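Local coordinates for Alpha/beta hydrolase fold protein (Ochrobactrum, PDB 4G9E) that hydrolyses N-acyl homoserine lactones, bacterial quorum-sensing signals, to the open-chain acyl homoserines, using an alpha/beta-hydrolase fold, at residues Ile15-Ser20 with Trp52-Asp58; Met29-Asn33 with Leu103-Gly108. All coordinates share one frame; numbering follows the deposited sequence. Where two conformers were deposited one is given.

Contact 1 (Ile15-Ser20 with Trp52-Asp58); sequences IAVRES and WRVIAPD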
loop_
_atom_site.group_PDB
_atom_site.type_symbol
_atom_site.label_atom_id
_atom_site.label_comp_id
_atom_site.label_asym_id
_atom_site.label_seq_id
_atom_site.Cartn_x
_atom_site.Cartn_y
_atom_site.Cartn_z
ATOM N N ILE A 15 -4.804 16.133 3.815
ATOM C CA ILE A 15 -3.957 14.955 3.728
ATOM C C ILE A 15 -2.499 15.288 4.027
ATOM O O ILE A 15 -1.912 16.199 3.440
ATOM C CB ILE A 15 -4.109 14.249 2.361
ATOM C CG1 ILE A 15 -5.526 13.680 2.236
ATOM C CG2 ILE A 15 -3.065 13.150 2.202
ATOM C CD1 ILE A 15 -5.814 13.022 0.909
ATOM N N ALA A 16 -1.934 14.544 4.972
ATOM C CA ALA A 16 -0.539 14.706 5.352
ATOM C C ALA A 16 0.358 14.010 4.332
ATOM O O ALA A 16 0.061 12.896 3.896
ATOM C CB ALA A 16 -0.312 14.127 6.730
ATOM N N VAL A 17 1.461 14.663 3.967
ATOM C CA VAL A 17 2.396 14.137 2.978
ATOM C C VAL A 17 3.830 14.258 3.485
ATOM O O VAL A 17 4.240 15.322 3.938
ATOM C CB VAL A 17 2.293 14.910 1.643
ATOM C CG1 VAL A 17 3.263 14.341 0.622
ATOM C CG2 VAL A 17 0.868 14.867 1.105
ATOM N N ARG A 18 4.578 13.162 3.415
ATOM C CA ARG A 18 6.005 13.169 3.728
ATOM C C ARG A 18 6.756 12.956 2.436
ATOM O O ARG A 18 6.391 12.084 1.655
ATOM C CB ARG A 18 6.350 12.020 4.670
ATOM C CG ARG A 18 5.672 12.095 6.005
ATOM C CD ARG A 18 5.743 10.765 6.730
ATOM N NE ARG A 18 4.806 10.757 7.842
ATOM C CZ ARG A 18 3.501 10.536 7.710
ATOM N NH1 ARG A 18 2.980 10.290 6.514
ATOM N NH2 ARG A 18 2.715 10.560 8.777
ATOM N N GLU A 19 7.813 13.731 2.221
ATOM C CA GLU A 19 8.635 13.559 1.033
ATOM C C GLU A 19 10.107 13.562 1.399
ATOM O O GLU A 19 10.564 14.379 2.203
ATOM C CB GLU A 19 8.394 14.675 0.017
ATOM C CG GLU A 19 6.974 14.760 -0.490
ATOM C CD GLU A 19 6.800 15.805 -1.573
ATOM O OE1 GLU A 19 7.611 15.827 -2.519
ATOM O OE2 GLU A 19 5.854 16.609 -1.480
ATOM N N SER A 20 10.857 12.651 0.797
ATOM C CA SER A 20 12.306 12.711 0.892
ATOM C C SER A 20 12.839 13.780 -0.068
ATOM O O SER A 20 12.094 14.320 -0.890
ATOM C CB SER A 20 12.921 11.354 0.564
ATOM O OG SER A 20 12.874 11.103 -0.830
ATOM N N TRP A 52 15.778 8.611 -4.651
ATOM C CA TRP A 52 14.514 8.831 -5.329
ATOM C C TRP A 52 13.617 9.704 -4.480
ATOM O O TRP A 52 13.769 9.767 -3.262
ATOM C CB TRP A 52 13.866 7.478 -5.632
ATOM C CG TRP A 52 14.576 6.717 -6.736
ATOM C CD1 TRP A 52 14.590 7.042 -8.065
ATOM C CD2 TRP A 52 15.357 5.512 -6.608
ATOM N NE1 TRP A 52 15.341 6.129 -8.765
ATOM C CE2 TRP A 52 15.804 5.172 -7.899
ATOM C CE3 TRP A 52 15.708 4.682 -5.531
ATOM C CZ2 TRP A 52 16.575 4.041 -8.145
ATOM C CZ3 TRP A 52 16.486 3.562 -5.780
ATOM C CH2 TRP A 52 16.918 3.258 -7.074
ATOM N N ARG A 53 12.690 10.402 -5.133
ATOM C CA ARG A 53 11.745 11.246 -4.417
ATOM C C ARG A 53 10.624 10.374 -3.859
ATOM O O ARG A 53 9.660 10.055 -4.553
ATOM C CB ARG A 53 11.193 12.326 -5.341
ATOM C CG ARG A 53 10.227 13.278 -4.671
ATOM C CD ARG A 53 9.785 14.332 -5.660
ATOM N NE ARG A 53 8.910 15.333 -5.066
ATOM C CZ ARG A 53 8.498 16.417 -5.715
ATOM N NH1 ARG A 53 8.884 16.612 -6.967
ATOM N NH2 ARG A 53 7.704 17.297 -5.123
ATOM N N VAL A 54 10.774 9.968 -2.605
ATOM C CA VAL A 54 9.790 9.109 -1.961
ATOM C C VAL A 54 8.685 9.968 -1.355
ATOM O O VAL A 54 8.961 10.917 -0.616
ATOM C CB VAL A 54 10.441 8.243 -0.871
ATOM C CG1 VAL A 54 9.391 7.450 -0.105
ATOM C CG2 VAL A 54 11.476 7.310 -1.491
ATOM N N ILE A 55 7.440 9.635 -1.695
ATOM C CA ILE A 55 6.260 10.369 -1.252
ATOM C C ILE A 55 5.391 9.396 -0.475
ATOM O O ILE A 55 4.955 8.391 -1.027
ATOM C CB ILE A 55 5.486 10.903 -2.468
ATOM C CG1 ILE A 55 6.402 11.784 -3.329
ATOM C CG2 ILE A 55 4.241 11.653 -2.024
ATOM C CD1 ILE A 55 5.894 12.046 -4.721
ATOM N N ALA A 56 5.164 9.687 0.805
ATOM C CA ALA A 56 4.450 8.771 1.700
ATOM C C ALA A 56 3.341 9.513 2.428
ATOM O O ALA A 56 3.561 10.052 3.513
ATOM C CB ALA A 56 5.411 8.135 2.702
ATOM N N PRO A 57 2.148 9.569 1.818
ATOM C CA PRO A 57 1.030 10.283 2.443
ATOM C C PRO A 57 0.324 9.440 3.486
ATOM O O PRO A 57 0.592 8.255 3.641
ATOM C CB PRO A 57 0.063 10.535 1.279
ATOM C CG PRO A 57 0.749 10.089 0.042
ATOM C CD PRO A 57 1.823 9.121 0.457
ATOM N N ASP A 58 -0.589 10.075 4.204
ATOM C CA ASP A 58 -1.516 9.364 5.069
ATOM C C ASP A 58 -2.892 9.368 4.415
ATOM O O ASP A 58 -3.400 10.417 4.014
ATOM C CB ASP A 58 -1.598 10.027 6.442
ATOM C CG ASP A 58 -0.305 9.899 7.231
ATOM O OD1 ASP A 58 0.467 8.966 6.949
ATOM O OD2 ASP A 58 -0.060 10.721 8.138
HETATM O O HOH W 1 5.862 18.671 -3.062
#
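Strand 15-19 runs antiparallel to strand 52-57, their axes 4.5 Å apart at the closest point and 156° between their directions. Ala56 N donates to Arg18 O at 2.8 Å. The return bond, Arg18 N to Ala56 O, is long at 3.3 Å. Asp58 N reaches Ala16 O, and Ser20 N reaches Val54 O.

Arg18 leaves its strand with an extended chain that runs past Ala56 O, and the last torsion turns the guanidinium to Asp58. Its NH1 gives Ala56 O a second bond, from the opposite face of the carbonyl plane to Arg18 N. The guanidinium grips Asp58 end-on. NH2 meets OD2 at 2.9 Å on the syn side, while NH1 reaches OD1 from above the carboxylate plane. The two planes are 54° apart. Gly37 N and Ser36 OG also bond to OD1, and Lys64 N to OD2, so the buried carboxylate is well satisfied.

These strands belong to the N-terminal, partly antiparallel side of the alpha/beta-hydrolase sheet. Glu19 and Ile55 share a face with Val17, and helix 77-91 covers it. There Val17 CG1 touches Ile55 CG2 at 3.9 Å. Glu19 OE1 takes both NE and NH2 of Arg53 side-on, with the flat groups nearly coplanar (18°). A water bonded to Glu19 OE2 binds Arg53 NH2 weakly. Ser20 OG accepts from Val54 N at 3.0 Å and also bonds to Gly49 O.

Contact 2 (Met29-Asn33 with Leu103-Gly108); sequences MIHGN and LGGHIG. With C4L (N-butanoyl-L-homoserine), chain C.
Asn33 holds CG anti to its own backbone N (chi1 -172°), which sends the amide to the acyl end of the bound N-butanoyl-L-homoserine. Leu103 likewise has CG opposite its N (chi1 170°), and its CD2 lies 3.8 Å from Asn33 CA. The two residues meet closest where Leu103 CB comes within 3.6 Å of Asn33 N.

Deeper in, Ile30 CD1 packs on Ile107 CG2 at 4.0 Å. Gly104 lies against the strand end, its CA 3.6 Å from Ile30 O in a nearly straight CA-H...O contact. This glycine fits the last position of a GxSxG nucleophile elbow, with Ser102 the probable nucleophile. His31 ND1 donates to Gly32 O at 2.8 Å within the ring plane, and its NE2 bonds to Leu59 N, so both ring nitrogens are engaged.

The ligand joins the two segments. Its carboxylate O2 accepts from Asn33 N and from Leu103 N, each at 2.8 Å. Asn33 ND2 gives a further bond to the amide oxygen O4 at 2.9 Å. Two backbone N-H groups converging on one product oxygen are consistent with an oxyanion hole, which would probably stabilise the negative charge that builds up as the lactone opens.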
loop_
_atom_site.group_PDB
_atom_site.type_symbol
_atom_site.label_atom_id
_atom_site.label_comp_id
_atom_site.label_asym_id
_atom_site.label_seq_id
_atom_site.Cartn_x
_atom_site.Cartn_y
_atom_site.Cartn_z
ATOM N N MET A 29 4.494 5.785 -2.047
ATOM C CA MET A 29 4.330 4.629 -1.168
ATOM C C MET A 29 3.011 4.779 -0.426
ATOM O O MET A 29 2.790 5.804 0.219
ATOM C CB MET A 29 5.482 4.536 -0.158
ATOM C CG MET A 29 6.844 4.390 -0.806
ATOM S SD MET A 29 8.191 4.130 0.367
ATOM C CE MET A 29 7.971 2.392 0.714
ATOM N N ILE A 30 2.150 3.765 -0.525
ATOM C CA ILE A 30 0.813 3.810 0.060
ATOM C C ILE A 30 0.716 2.775 1.180
ATOM O O ILE A 30 0.878 1.576 0.948
ATOM C CB ILE A 30 -0.291 3.518 -0.983
ATOM C CG1 ILE A 30 -0.105 4.357 -2.256
ATOM C CG2 ILE A 30 -1.652 3.781 -0.373
ATOM C CD1 ILE A 30 -1.096 4.016 -3.346
ATOM N N HIS A 31 0.455 3.258 2.390
ATOM C CA HIS A 31 0.418 2.412 3.579
ATOM C C HIS A 31 -0.830 1.532 3.664
ATOM O O HIS A 31 -1.757 1.625 2.852
ATOM C CB HIS A 31 0.550 3.274 4.833
ATOM C CG HIS A 31 -0.640 4.151 5.096
ATOM N ND1 HIS A 31 -1.821 3.673 5.626
ATOM C CD2 HIS A 31 -0.822 5.481 4.912
ATOM C CE1 HIS A 31 -2.681 4.670 5.745
ATOM N NE2 HIS A 31 -2.101 5.779 5.323
ATOM N N GLY A 32 -0.830 0.670 4.676
ATOM C CA GLY A 32 -1.884 -0.305 4.868
ATOM C C GLY A 32 -2.980 0.106 5.830
ATOM O O GLY A 32 -3.020 1.227 6.338
ATOM N N ASN A 33 -3.884 -0.834 6.063
ATOM C CA ASN A 33 -5.032 -0.649 6.938
ATOM C C ASN A 33 -4.585 -0.208 8.332
ATOM O O ASN A 33 -3.797 -0.896 8.988
ATOM C CB ASN A 33 -5.766 -1.984 7.012
ATOM C CG ASN A 33 -7.096 -1.901 7.725
ATOM O OD1 ASN A 33 -7.295 -1.105 8.648
ATOM N ND2 ASN A 33 -8.017 -2.756 7.309
ATOM N N LEU A 103 -3.527 -3.054 2.121
ATOM C CA LEU A 103 -4.587 -2.171 1.629
ATOM C C LEU A 103 -4.028 -1.223 0.564
ATOM O O LEU A 103 -4.671 -0.966 -0.451
ATOM C CB LEU A 103 -5.190 -1.383 2.786
ATOM C CG LEU A 103 -6.138 -0.241 2.421
ATOM C CD1 LEU A 103 -7.367 -0.749 1.668
ATOM C CD2 LEU A 103 -6.551 0.536 3.668
ATOM N N GLY A 104 -2.829 -0.698 0.793
ATOM C CA GLY A 104 -2.203 0.190 -0.174
ATOM C C GLY A 104 -1.951 -0.433 -1.539
ATOM O O GLY A 104 -1.992 0.259 -2.563
ATOM N N GLY A 105 -1.666 -1.734 -1.562
ATOM C CA GLY A 105 -1.544 -2.464 -2.811
ATOM C C GLY A 105 -2.867 -2.560 -3.553
ATOM O O GLY A 105 -2.908 -2.406 -4.772
ATOM N N HIS A 106 -3.950 -2.828 -2.824
ATOM C CA HIS A 106 -5.277 -2.843 -3.435
ATOM C C HIS A 106 -5.621 -1.460 -4.006
ATOM O O HIS A 106 -6.205 -1.343 -5.084
ATOM C CB HIS A 106 -6.332 -3.278 -2.411
ATOM C CG HIS A 106 -6.135 -4.672 -1.898
ATOM N ND1 HIS A 106 -6.468 -5.796 -2.624
ATOM C CD2 HIS A 106 -5.620 -5.120 -0.728
ATOM C CE1 HIS A 106 -6.172 -6.876 -1.919
ATOM N NE2 HIS A 106 -5.651 -6.495 -0.766
ATOM N N ILE A 107 -5.280 -0.415 -3.259
ATOM C CA ILE A 107 -5.449 0.955 -3.719
ATOM C C ILE A 107 -4.640 1.197 -4.996
ATOM O O ILE A 107 -5.141 1.761 -5.972
ATOM C CB ILE A 107 -5.064 1.960 -2.612
ATOM C CG1 ILE A 107 -6.014 1.807 -1.415
ATOM C CG2 ILE A 107 -5.035 3.391 -3.152
ATOM C CD1 ILE A 107 -5.549 2.519 -0.171
ATOM N N GLY A 108 -3.387 0.746 -5.002
ATOM C CA GLY A 108 -2.551 0.872 -6.184
ATOM C C GLY A 108 -3.150 0.210 -7.415
ATOM O O GLY A 108 -3.084 0.742 -8.522
HETATM O O1 C4L C . -2.449 -4.606 6.308
HETATM C C4 C4L C . -3.480 -4.375 5.631
HETATM O O2 C4L C . -3.637 -3.337 4.950
HETATM C C3 C4L C . -4.611 -5.376 5.648
HETATM C C2 C4L C . -4.106 -6.788 5.971
HETATM C C1 C4L C . -5.218 -7.700 6.464
HETATM O O3 C4L C . -5.620 -7.316 7.788
HETATM N N1 C4L C . -5.322 -5.435 4.366
HETATM C C5 C4L C . -6.533 -4.899 4.191
HETATM O O4 C4L C . -7.155 -4.332 5.081
HETATM C C6 C4L C . -7.146 -5.034 2.816
HETATM C C7 C4L C . -8.583 -5.525 2.949
HETATM C C8 C4L C . -8.670 -6.928 3.537
#

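Contacts 1 and 2 are about 14 Å apart, centre to centre, and both reach the same mixed sheet. Strands 52-57 and 24-30 are neighbours in it, and Ile55 O probably accepts a hydrogen bond from Met29 N. Pro57 CD also packs on Met29 O, at 3.5 Å. Along the chain the segments alternate: 15-20, 29-33, 52-58, then 103-108. Strand 52-57 sits between 13-19 and 24-30, so sheet order and chain order differ. Contact 1 is toward the N-terminal edge of the sheet, away from the ligand, with the Asp58 side chain about 13 Å from it. Contact 2, near the middle of the protein, forms part of the pocket itself, where strand 24-30 and helix 103-111 lead into it.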